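Local coordinates for protein Hcp1 family type VI secretion system effector (Yersinia pestis, PDB 3V4H) that probably builds the hexameric rings that stack into the inner tube of the type VI secretion system and is expelled with it as an effector, at residues F125-T131 with I149-K155; M29-I33 with H45-V51; L41-H45 with F108-K112. All coordinates share one frame; numbering follows the deposited sequence.

Contact 1 of 3, residues F125-T131 with I149-K155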
loop_
_atom_site.group_PDB
_atom_site.type_symbol
_atom_site.label_atom_id
_atom_site.label_comp_id
_atom_site.label_asym_id
_atom_site.label_seq_id
_atom_site.Cartn_x
_atom_site.Cartn_y
_atom_site.Cartn_z
ATOM N N PHE A 125 11.985 -26.754 18.620
ATOM C CA PHE A 125 12.970 -26.740 17.559
ATOM C C PHE A 125 14.317 -27.182 18.117
ATOM O O PHE A 125 14.615 -26.937 19.296
ATOM C CB PHE A 125 13.110 -25.337 16.936
ATOM C CG PHE A 125 11.816 -24.624 16.719
ATOM C CD1 PHE A 125 11.244 -24.536 15.455
ATOM C CD2 PHE A 125 11.196 -23.960 17.767
ATOM C CE1 PHE A 125 10.073 -23.834 15.254
ATOM C CE2 PHE A 125 10.013 -23.263 17.569
ATOM C CZ PHE A 125 9.450 -23.200 16.307
ATOM N N THR A 126 15.115 -27.824 17.258
ATOM C CA THR A 126 16.436 -28.302 17.594
ATOM C C THR A 126 17.519 -27.692 16.730
ATOM O O THR A 126 17.328 -27.527 15.526
ATOM C CB THR A 126 16.514 -29.808 17.383
ATOM O OG1 THR A 126 15.659 -30.407 18.334
ATOM C CG2 THR A 126 17.942 -30.343 17.591
ATOM N N ASP A 127 18.659 -27.396 17.366
ATOM C CA ASP A 127 19.822 -26.846 16.706
ATOM C C ASP A 127 19.489 -25.556 15.964
ATOM O O ASP A 127 19.510 -25.512 14.735
ATOM C CB ASP A 127 20.406 -27.875 15.751
ATOM C CG ASP A 127 21.813 -27.580 15.394
ATOM O OD1 ASP A 127 22.484 -26.876 16.181
ATOM O OD2 ASP A 127 22.260 -28.062 14.332
ATOM N N VAL A 128 19.228 -24.508 16.744
ATOM C CA VAL A 128 18.730 -23.224 16.241
ATOM C C VAL A 128 19.867 -22.210 16.033
ATOM O O VAL A 128 20.821 -22.160 16.829
ATOM C CB VAL A 128 17.704 -22.635 17.224
ATOM C CG1 VAL A 128 17.394 -21.183 16.867
ATOM C CG2 VAL A 128 16.429 -23.480 17.232
ATOM N N ILE A 129 19.792 -21.459 14.941
ATOM C CA ILE A 129 20.718 -20.352 14.671
ATOM C C ILE A 129 19.887 -19.104 14.409
ATOM O O ILE A 129 18.917 -19.144 13.660
ATOM C CB ILE A 129 21.613 -20.627 13.461
ATOM C CG1 ILE A 129 22.492 -21.853 13.738
ATOM C CG2 ILE A 129 22.473 -19.406 13.126
ATOM C CD1 ILE A 129 23.340 -22.279 12.564
ATOM N N ILE A 130 20.248 -18.018 15.073
ATOM C CA ILE A 130 19.549 -16.764 14.963
ATOM C C ILE A 130 20.038 -16.076 13.726
ATOM O O ILE A 130 21.201 -15.731 13.625
ATOM C CB ILE A 130 19.727 -15.917 16.224
ATOM C CG1 ILE A 130 19.144 -16.690 17.408
ATOM C CG2 ILE A 130 18.975 -14.572 16.106
ATOM C CD1 ILE A 130 19.530 -16.091 18.730
ATOM N N THR A 131 19.138 -15.937 12.763
ATOM C CA THR A 131 19.447 -15.460 11.418
ATOM C C THR A 131 19.151 -13.969 11.213
ATOM O O THR A 131 19.664 -13.359 10.268
ATOM C CB THR A 131 18.573 -16.210 10.439
ATOM O OG1 THR A 131 17.193 -16.055 10.864
ATOM C CG2 THR A 131 18.972 -17.677 10.453
ATOM N N ILE A 149 12.683 -11.452 15.788
ATOM C CA ILE A 149 13.743 -12.464 15.724
ATOM C C ILE A 149 13.260 -13.565 14.773
ATOM O O ILE A 149 12.071 -13.967 14.840
ATOM C CB ILE A 149 14.065 -12.987 17.129
ATOM C CG1 ILE A 149 14.823 -11.899 17.901
ATOM C CG2 ILE A 149 14.914 -14.257 17.056
ATOM C CD1 ILE A 149 14.433 -11.811 19.352
ATOM N N ARG A 150 14.128 -13.899 13.815
ATOM C CA ARG A 150 14.020 -15.059 12.952
ATOM C C ARG A 150 15.133 -16.050 13.238
ATOM O O ARG A 150 16.242 -15.641 13.574
ATOM C CB ARG A 150 14.180 -14.649 11.509
ATOM C CG ARG A 150 13.221 -13.549 11.174
ATOM C CD ARG A 150 13.042 -13.359 9.696
ATOM N NE ARG A 150 12.112 -12.254 9.478
ATOM C CZ ARG A 150 11.737 -11.817 8.286
ATOM N NH1 ARG A 150 12.209 -12.385 7.179
ATOM N NH2 ARG A 150 10.883 -10.805 8.206
ATOM N N PHE A 151 14.846 -17.341 13.118
ATOM C CA PHE A 151 15.885 -18.369 13.358
ATOM C C PHE A 151 15.784 -19.613 12.498
ATOM O O PHE A 151 14.706 -19.984 12.009
ATOM C CB PHE A 151 16.004 -18.734 14.849
ATOM C CG PHE A 151 14.751 -19.336 15.484
ATOM C CD1 PHE A 151 14.408 -20.655 15.281
ATOM C CD2 PHE A 151 14.001 -18.605 16.371
ATOM C CE1 PHE A 151 13.320 -21.222 15.919
ATOM C CE2 PHE A 151 12.896 -19.157 17.009
ATOM C CZ PHE A 151 12.574 -20.479 16.791
ATOM N N SER A 152 16.957 -20.183 12.256
ATOM C CA SER A 152 17.170 -21.459 11.570
ATOM C C SER A 152 16.918 -22.621 12.484
ATOM O O SER A 152 17.054 -22.449 13.682
ATOM C CB SER A 152 18.650 -21.588 11.241
ATOM O OG SER A 152 18.769 -21.492 9.876
ATOM N N PHE A 153 16.652 -23.812 11.926
ATOM C CA PHE A 153 16.624 -25.039 12.735
ATOM C C PHE A 153 16.792 -26.295 11.864
ATOM O O PHE A 153 16.520 -26.295 10.660
ATOM C CB PHE A 153 15.360 -25.102 13.623
ATOM C CG PHE A 153 14.078 -24.950 12.859
ATOM C CD1 PHE A 153 13.434 -26.063 12.310
ATOM C CD2 PHE A 153 13.536 -23.700 12.641
ATOM C CE1 PHE A 153 12.282 -25.931 11.564
ATOM C CE2 PHE A 153 12.353 -23.549 11.926
ATOM C CZ PHE A 153 11.728 -24.650 11.385
ATOM N N THR A 154 17.321 -27.362 12.452
ATOM C CA THR A 154 17.510 -28.597 11.702
ATOM C C THR A 154 16.333 -29.554 11.863
ATOM O O THR A 154 16.071 -30.337 10.971
ATOM C CB THR A 154 18.851 -29.261 12.074
ATOM O OG1 THR A 154 18.979 -29.255 13.497
ATOM C CG2 THR A 154 20.000 -28.462 11.471
ATOM N N LYS A 155 15.629 -29.484 12.993
ATOM C CA LYS A 155 14.450 -30.304 13.249
ATOM C C LYS A 155 13.421 -29.510 14.017
ATOM O O LYS A 155 13.763 -28.539 14.693
ATOM C CB LYS A 155 14.795 -31.526 14.093
ATOM C CG LYS A 155 15.914 -32.366 13.509
ATOM C CD LYS A 155 16.102 -33.659 14.280
ATOM C CE LYS A 155 17.143 -33.556 15.381
ATOM N NZ LYS A 155 17.691 -34.907 15.634
#
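One face of the Phe125 ring takes the edge of Phe151, with CE1 of Phe151 3.8 Å from CG of Phe125 and the planes nearly perpendicular at 86°: a T-shaped pair. Phe125 in turn presents its own edge to Phe153, its CD1 sitting over the centre of the Phe153 ring, 3.7 Å from Phe153 CD2. In Phe151, CG is tucked between the backbone N and carbonyl carbon (chi1 62°), which carries the ring to the Phe125 face and to Val128, where CD1 of Phe151 presses on CG1 of Val128 at 3.4 Å. Outside the rings the chains pair antiparallel. Thr126 N donates to Lys155 O, and Thr126 O is gripped twice, by the backbone N of Thr154 and by its OG1, each at 3.1 Å. Beyond the corner at Asp127 the ladder resumes with Ser152 N to Ile129 O at 2.6 Å, then Thr131 N to Arg150 O. The OG1 of Thr131 turns to Asp79, and OD1 of Asp127 to His102. At this corner the chain leaves strand 119-126 for hairpin 128-138/146-152; segment 149-155 crosses back into strand 155-162, so Thr126 and Lys155 pair in one sheet, Ile129 and Ser152 in the other. Phe80 and Trp56 extend the aromatic cluster, Val106 of strand 103-111 lies against Phe125, Val128 and Phe151, and helix 90-99 packs on Ile130 and Ile149.

Contact 2 of 3, residues M29-I33 with H45-V51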
loop_
_atom_site.group_PDB
_atom_site.type_symbol
_atom_site.label_atom_id
_atom_site.label_comp_id
_atom_site.label_asym_id
_atom_site.label_seq_id
_atom_site.Cartn_x
_atom_site.Cartn_y
_atom_site.Cartn_z
ATOM N N MET A 29 1.514 -16.321 24.796
ATOM C CA MET A 29 2.486 -16.971 23.934
ATOM C C MET A 29 3.848 -16.868 24.584
ATOM O O MET A 29 4.240 -15.787 25.030
ATOM C CB MET A 29 2.504 -16.278 22.577
ATOM C CG MET A 29 1.159 -16.210 21.885
ATOM S SD MET A 29 1.293 -15.449 20.266
ATOM C CE MET A 29 0.989 -13.728 20.635
ATOM N N PHE A 30 4.598 -17.964 24.608
ATOM C CA PHE A 30 5.910 -17.956 25.256
ATOM C C PHE A 30 6.927 -18.625 24.398
ATOM O O PHE A 30 6.614 -19.604 23.732
ATOM C CB PHE A 30 5.852 -18.704 26.580
ATOM C CG PHE A 30 4.829 -18.154 27.520
ATOM C CD1 PHE A 30 5.096 -17.038 28.264
ATOM C CD2 PHE A 30 3.579 -18.732 27.618
ATOM C CE1 PHE A 30 4.143 -16.504 29.119
ATOM C CE2 PHE A 30 2.616 -18.204 28.463
ATOM C CZ PHE A 30 2.906 -17.090 29.218
ATOM N N ILE A 31 8.153 -18.161 24.465
ATOM C CA ILE A 31 9.250 -18.915 23.856
ATOM C C ILE A 31 10.377 -19.085 24.878
ATOM O O ILE A 31 10.780 -18.133 25.570
ATOM C CB ILE A 31 9.652 -18.299 22.499
ATOM C CG1 ILE A 31 10.401 -19.327 21.650
ATOM C CG2 ILE A 31 10.430 -17.020 22.689
ATOM C CD1 ILE A 31 10.432 -19.082 20.157
ATOM N N LYS A 32 10.867 -20.309 25.011
ATOM C CA LYS A 32 11.945 -20.635 25.953
ATOM C C LYS A 32 13.161 -21.024 25.127
ATOM O O LYS A 32 13.103 -21.986 24.379
ATOM C CB LYS A 32 11.531 -21.808 26.838
ATOM C CG LYS A 32 12.621 -22.268 27.813
ATOM C CD LYS A 32 12.829 -23.758 27.784
ATOM C CE LYS A 32 12.119 -24.465 28.920
ATOM N NZ LYS A 32 13.027 -24.635 30.096
ATOM N N ILE A 33 14.234 -20.259 25.233
ATOM C CA ILE A 33 15.397 -20.441 24.362
ATOM C C ILE A 33 16.620 -20.845 25.205
ATOM O O ILE A 33 16.992 -20.136 26.143
ATOM C CB ILE A 33 15.758 -19.145 23.659
ATOM C CG1 ILE A 33 14.660 -18.747 22.697
ATOM C CG2 ILE A 33 17.104 -19.274 22.957
ATOM C CD1 ILE A 33 14.895 -17.414 22.042
ATOM N N HIS A 45 5.829 -20.152 33.276
ATOM C CA HIS A 45 6.823 -19.810 32.239
ATOM C C HIS A 45 7.813 -18.782 32.704
ATOM O O HIS A 45 8.301 -17.950 31.911
ATOM C CB HIS A 45 6.123 -19.383 30.942
ATOM C CG HIS A 45 5.522 -20.544 30.197
ATOM N ND1 HIS A 45 6.254 -21.329 29.354
ATOM C CD2 HIS A 45 4.262 -21.120 30.276
ATOM C CE1 HIS A 45 5.490 -22.340 28.916
ATOM N NE2 HIS A 45 4.268 -22.217 29.489
ATOM N N LYS A 46 8.149 -18.876 33.993
ATOM C CA LYS A 46 9.015 -17.897 34.660
ATOM C C LYS A 46 10.288 -17.781 33.867
ATOM O O LYS A 46 10.869 -18.784 33.491
ATOM C CB LYS A 46 9.362 -18.293 36.106
ATOM C CG LYS A 46 8.624 -17.535 37.203
ATOM C CD LYS A 46 8.920 -16.040 37.207
ATOM N N ASN A 47 10.691 -16.553 33.584
ATOM C CA ASN A 47 11.963 -16.296 32.919
ATOM C C ASN A 47 12.094 -16.769 31.479
ATOM O O ASN A 47 13.177 -16.851 30.948
ATOM C CB ASN A 47 13.097 -16.842 33.773
ATOM C CG ASN A 47 13.127 -16.211 35.152
ATOM O OD1 ASN A 47 12.894 -14.998 35.317
ATOM N ND2 ASN A 47 13.413 -17.029 36.152
ATOM N N GLU A 48 10.975 -17.052 30.839
ATOM C CA GLU A 48 10.942 -17.250 29.420
ATOM C C GLU A 48 10.579 -15.916 28.743
ATOM O O GLU A 48 10.345 -14.885 29.414
ATOM C CB GLU A 48 9.923 -18.323 29.078
ATOM C CG GLU A 48 10.264 -19.680 29.692
ATOM C CD GLU A 48 9.254 -20.762 29.371
ATOM O OE1 GLU A 48 8.507 -20.645 28.365
ATOM O OE2 GLU A 48 9.241 -21.746 30.121
ATOM N N ILE A 49 10.526 -15.945 27.418
ATOM C CA ILE A 49 10.234 -14.733 26.632
ATOM C C ILE A 49 8.767 -14.677 26.228
ATOM O O ILE A 49 8.249 -15.596 25.594
ATOM C CB ILE A 49 11.128 -14.642 25.373
ATOM C CG1 ILE A 49 12.604 -14.631 25.772
ATOM C CG2 ILE A 49 10.819 -13.359 24.609
ATOM C CD1 ILE A 49 13.589 -15.207 24.760
ATOM N N GLN A 50 8.090 -13.593 26.573
ATOM C CA GLN A 50 6.712 -13.380 26.104
ATOM C C GLN A 50 6.683 -12.940 24.651
ATOM O O GLN A 50 7.359 -11.977 24.266
ATOM C CB GLN A 50 5.997 -12.328 26.959
ATOM C CG GLN A 50 6.103 -12.697 28.412
ATOM C CD GLN A 50 4.878 -12.372 29.229
ATOM O OE1 GLN A 50 4.494 -13.154 30.094
ATOM N NE2 GLN A 50 4.263 -11.209 28.968
ATOM N N VAL A 51 5.868 -13.614 23.849
ATOM C CA VAL A 51 5.819 -13.369 22.415
ATOM C C VAL A 51 4.588 -12.522 22.101
ATOM O O VAL A 51 3.481 -12.773 22.604
ATOM C CB VAL A 51 5.791 -14.676 21.630
ATOM C CG1 VAL A 51 5.616 -14.443 20.147
ATOM C CG2 VAL A 51 7.110 -15.421 21.855
HETATM O O HOH W 1 2.064 -13.466 24.858
#
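This is an antiparallel strand pairing at one end of the larger sheet, where 49-50 is the outermost strand within the chain and 29-33 runs beside it. Three backbone bonds join them: Ile31 and Ile49 form a hydrogen-bonded pair, and Val51 N reaches Met29 O at 3.0 Å. A water accepts from Met29 N and donates to Val51 O, closing the end of the ladder. One face is apolar, with CG2 of Ile31 touching both CB of Ile49 (3.7 Å) and CG2 of Val51, and with CD1 of Ile33 against CD1 of Ile49. On the other face Phe30 lies flat on His45 in an offset stack, planes 3° apart and centroids 4.3 Å, while OE1 of Gln50, hydrogen-bonded to Ser40 OG, comes to the ring's edge at CE1. ND1 of His45 donates to Glu48 OE1 at 2.6 Å, within the imidazole plane but from above the carboxylate, and NE2 bonds to Glu119; with both nitrogens engaged, the ring is fixed in rotation against Phe30. The aliphatic part of Lys32 lies across the same carboxylate, CB 3.6 Å from Glu48 CD. A type II turn from His45 to Glu48 leads into short strand 49-50, whose edge pairing with 29-33 is consistent with the Hcp-family beta barrel.

Contact 3 of 3, residues L41-H45 with F108-K112; sequences LDANH and FVLRK
Arg111 and His45 carry most of the contact between the loop joining strands 29-33 and 49-50 and the end of strand 103-111, in the beta barrel expected of the Hcp family. Arg111 makes the main link, a bidentate, end-on salt bridge: its two terminal nitrogens each take one oxygen of Asp42. NH2 of Arg111 meets OD1 of Asp42 at 2.7 Å and NH1 meets OD2 at 3.0 Å. The two flat groups are far from coplanar, 53° apart, since OD1 is approached from above the carboxylate plane, whereas OD2 is met on its syn side and somewhat out of plane. Asp42 holds its carboxylate toward the strand with CG opposite the backbone N (chi1 -177°); the arginine comes from the opposite direction, its chain extended as far as CD and then bent at chi3 (69°). A second acid, Asp28, also bridges to NH2, so one guanidinium ties the loop to the start of the modelled chain, and two acids share its charge and hold it in position. The imidazole of His45 lies beside this pair, turned steeply against the guanidinium. Its CD2 is 4.1 Å from Arg111 NH1. Val109 meets the same ring from the strand, its CG1 4.2 Å from His45 NE2 in a loose van der Waals contact, NE2 itself being bonded to Glu119. Backbone N of Asn44 adds a weak bond to Asp42 OD2. One water joins Asn44 to Arg111, accepting from Asn44 ND2 at 3.0 Å and from Arg111 NH1 at 2.7 Å.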
loop_
_atom_site.group_PDB
_atom_site.type_symbol
_atom_site.label_atom_id
_atom_site.label_comp_id
_atom_site.label_asym_id
_atom_site.label_seq_id
_atom_site.Cartn_x
_atom_site.Cartn_y
_atom_site.Cartn_z
ATOM N N LEU A 41 6.830 -13.007 33.996
ATOM C CA LEU A 41 6.426 -13.255 35.348
ATOM C C LEU A 41 5.268 -14.234 35.448
ATOM O O LEU A 41 4.671 -14.308 36.495
ATOM C CB LEU A 41 6.066 -11.935 36.054
ATOM C CG LEU A 41 7.265 -11.018 36.333
ATOM C CD1 LEU A 41 6.800 -9.738 37.004
ATOM C CD2 LEU A 41 8.336 -11.705 37.179
ATOM N N ASP A 42 4.960 -14.979 34.376
ATOM C CA ASP A 42 3.993 -16.072 34.425
ATOM C C ASP A 42 4.536 -17.222 35.318
ATOM O O ASP A 42 5.723 -17.532 35.287
ATOM C CB ASP A 42 3.750 -16.600 33.010
ATOM C CG ASP A 42 2.705 -17.671 32.962
ATOM O OD1 ASP A 42 1.532 -17.302 33.085
ATOM O OD2 ASP A 42 3.043 -18.894 32.826
ATOM N N ALA A 43 3.654 -17.840 36.099
ATOM C CA ALA A 43 4.011 -18.848 37.078
ATOM C C ALA A 43 4.636 -20.058 36.386
ATOM O O ALA A 43 5.660 -20.586 36.821
ATOM C CB ALA A 43 2.760 -19.282 37.842
ATOM N N ASN A 44 4.001 -20.498 35.307
ATOM C CA ASN A 44 4.447 -21.685 34.581
ATOM C C ASN A 44 5.524 -21.416 33.552
ATOM O O ASN A 44 6.076 -22.357 33.017
ATOM C CB ASN A 44 3.261 -22.330 33.903
ATOM C CG ASN A 44 2.255 -22.839 34.901
ATOM O OD1 ASN A 44 2.564 -22.987 36.076
ATOM N ND2 ASN A 44 1.058 -23.115 34.448
ATOM N N HIS A 45 5.829 -20.152 33.276
ATOM C CA HIS A 45 6.823 -19.810 32.239
ATOM C C HIS A 45 7.813 -18.782 32.704
ATOM O O HIS A 45 8.301 -17.950 31.911
ATOM C CB HIS A 45 6.123 -19.383 30.942
ATOM C CG HIS A 45 5.522 -20.544 30.197
ATOM N ND1 HIS A 45 6.254 -21.329 29.354
ATOM C CD2 HIS A 45 4.262 -21.120 30.276
ATOM C CE1 HIS A 45 5.490 -22.340 28.916
ATOM N NE2 HIS A 45 4.268 -22.217 29.489
ATOM N N PHE A 108 8.405 -23.183 21.875
ATOM C CA PHE A 108 7.381 -22.153 21.671
ATOM C C PHE A 108 6.021 -22.688 22.060
ATOM O O PHE A 108 5.675 -23.798 21.710
ATOM C CB PHE A 108 7.361 -21.740 20.219
ATOM C CG PHE A 108 6.207 -20.855 19.873
ATOM C CD1 PHE A 108 6.178 -19.546 20.312
ATOM C CD2 PHE A 108 5.153 -21.330 19.132
ATOM C CE1 PHE A 108 5.106 -18.692 20.020
ATOM C CE2 PHE A 108 4.079 -20.510 18.841
ATOM C CZ PHE A 108 4.065 -19.161 19.261
ATOM N N VAL A 109 5.282 -21.941 22.852
ATOM C CA VAL A 109 4.044 -22.438 23.420
ATOM C C VAL A 109 2.928 -21.407 23.289
ATOM O O VAL A 109 3.105 -20.190 23.627
ATOM C CB VAL A 109 4.244 -22.838 24.913
ATOM C CG1 VAL A 109 2.905 -23.010 25.622
ATOM C CG2 VAL A 109 5.061 -24.166 25.056
ATOM N N LEU A 110 1.769 -21.857 22.822
ATOM C CA LEU A 110 0.513 -21.057 22.914
ATOM C C LEU A 110 -0.414 -21.638 23.924
ATOM O O LEU A 110 -0.579 -22.855 23.996
ATOM C CB LEU A 110 -0.241 -21.073 21.590
ATOM C CG LEU A 110 0.487 -20.752 20.282
ATOM C CD1 LEU A 110 -0.448 -21.064 19.132
ATOM C CD2 LEU A 110 0.938 -19.299 20.184
ATOM N N ARG A 111 -1.096 -20.765 24.657
ATOM C CA ARG A 111 -1.979 -21.141 25.711
ATOM C C ARG A 111 -3.306 -20.411 25.556
ATOM O O ARG A 111 -3.325 -19.249 25.154
ATOM C CB ARG A 111 -1.341 -20.737 27.024
ATOM C CG ARG A 111 -2.160 -21.065 28.260
ATOM C CD ARG A 111 -1.295 -20.925 29.521
ATOM N NE ARG A 111 -0.947 -19.540 29.789
ATOM C CZ ARG A 111 -0.091 -19.121 30.732
ATOM N NH1 ARG A 111 0.548 -19.980 31.531
ATOM N NH2 ARG A 111 0.122 -17.813 30.886
ATOM N N LYS A 112 -4.402 -21.093 25.881
ATOM C CA LYS A 112 -5.687 -20.437 26.068
ATOM C C LYS A 112 -5.624 -19.628 27.356
ATOM O O LYS A 112 -5.758 -18.419 27.305
ATOM C CB LYS A 112 -6.827 -21.459 26.177
ATOM C CG LYS A 112 -6.956 -22.421 25.004
ATOM C CD LYS A 112 -7.346 -21.718 23.713
ATOM C CE LYS A 112 -7.886 -22.725 22.699
ATOM N NZ LYS A 112 -8.226 -22.091 21.394
HETATM O O HOH W 2 0.415 -22.681 31.554
#

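Contacts 2 and 3 are close neighbours, their centres about 7 Å apart, and they share His45: this residue, which stacks on Phe30 in contact 2, belongs to the loop that reaches strand 103-111 in contact 3. That strand runs beside 29-33 in the same sheet, with Phe30 O 2.8 Å from Val109 N, a probable hydrogen bond. Contact 1 lies on the other side of the chain's centre, about 16 Å from contact 2 and 21 Å from contact 3, measured between centres. Its aromatic cluster still touches both through apolar side chains: Phe151 CE2 is 4.0 Å from Ile31 CD1, and Phe125 CE2 is 4.0 Å from Phe108 CB.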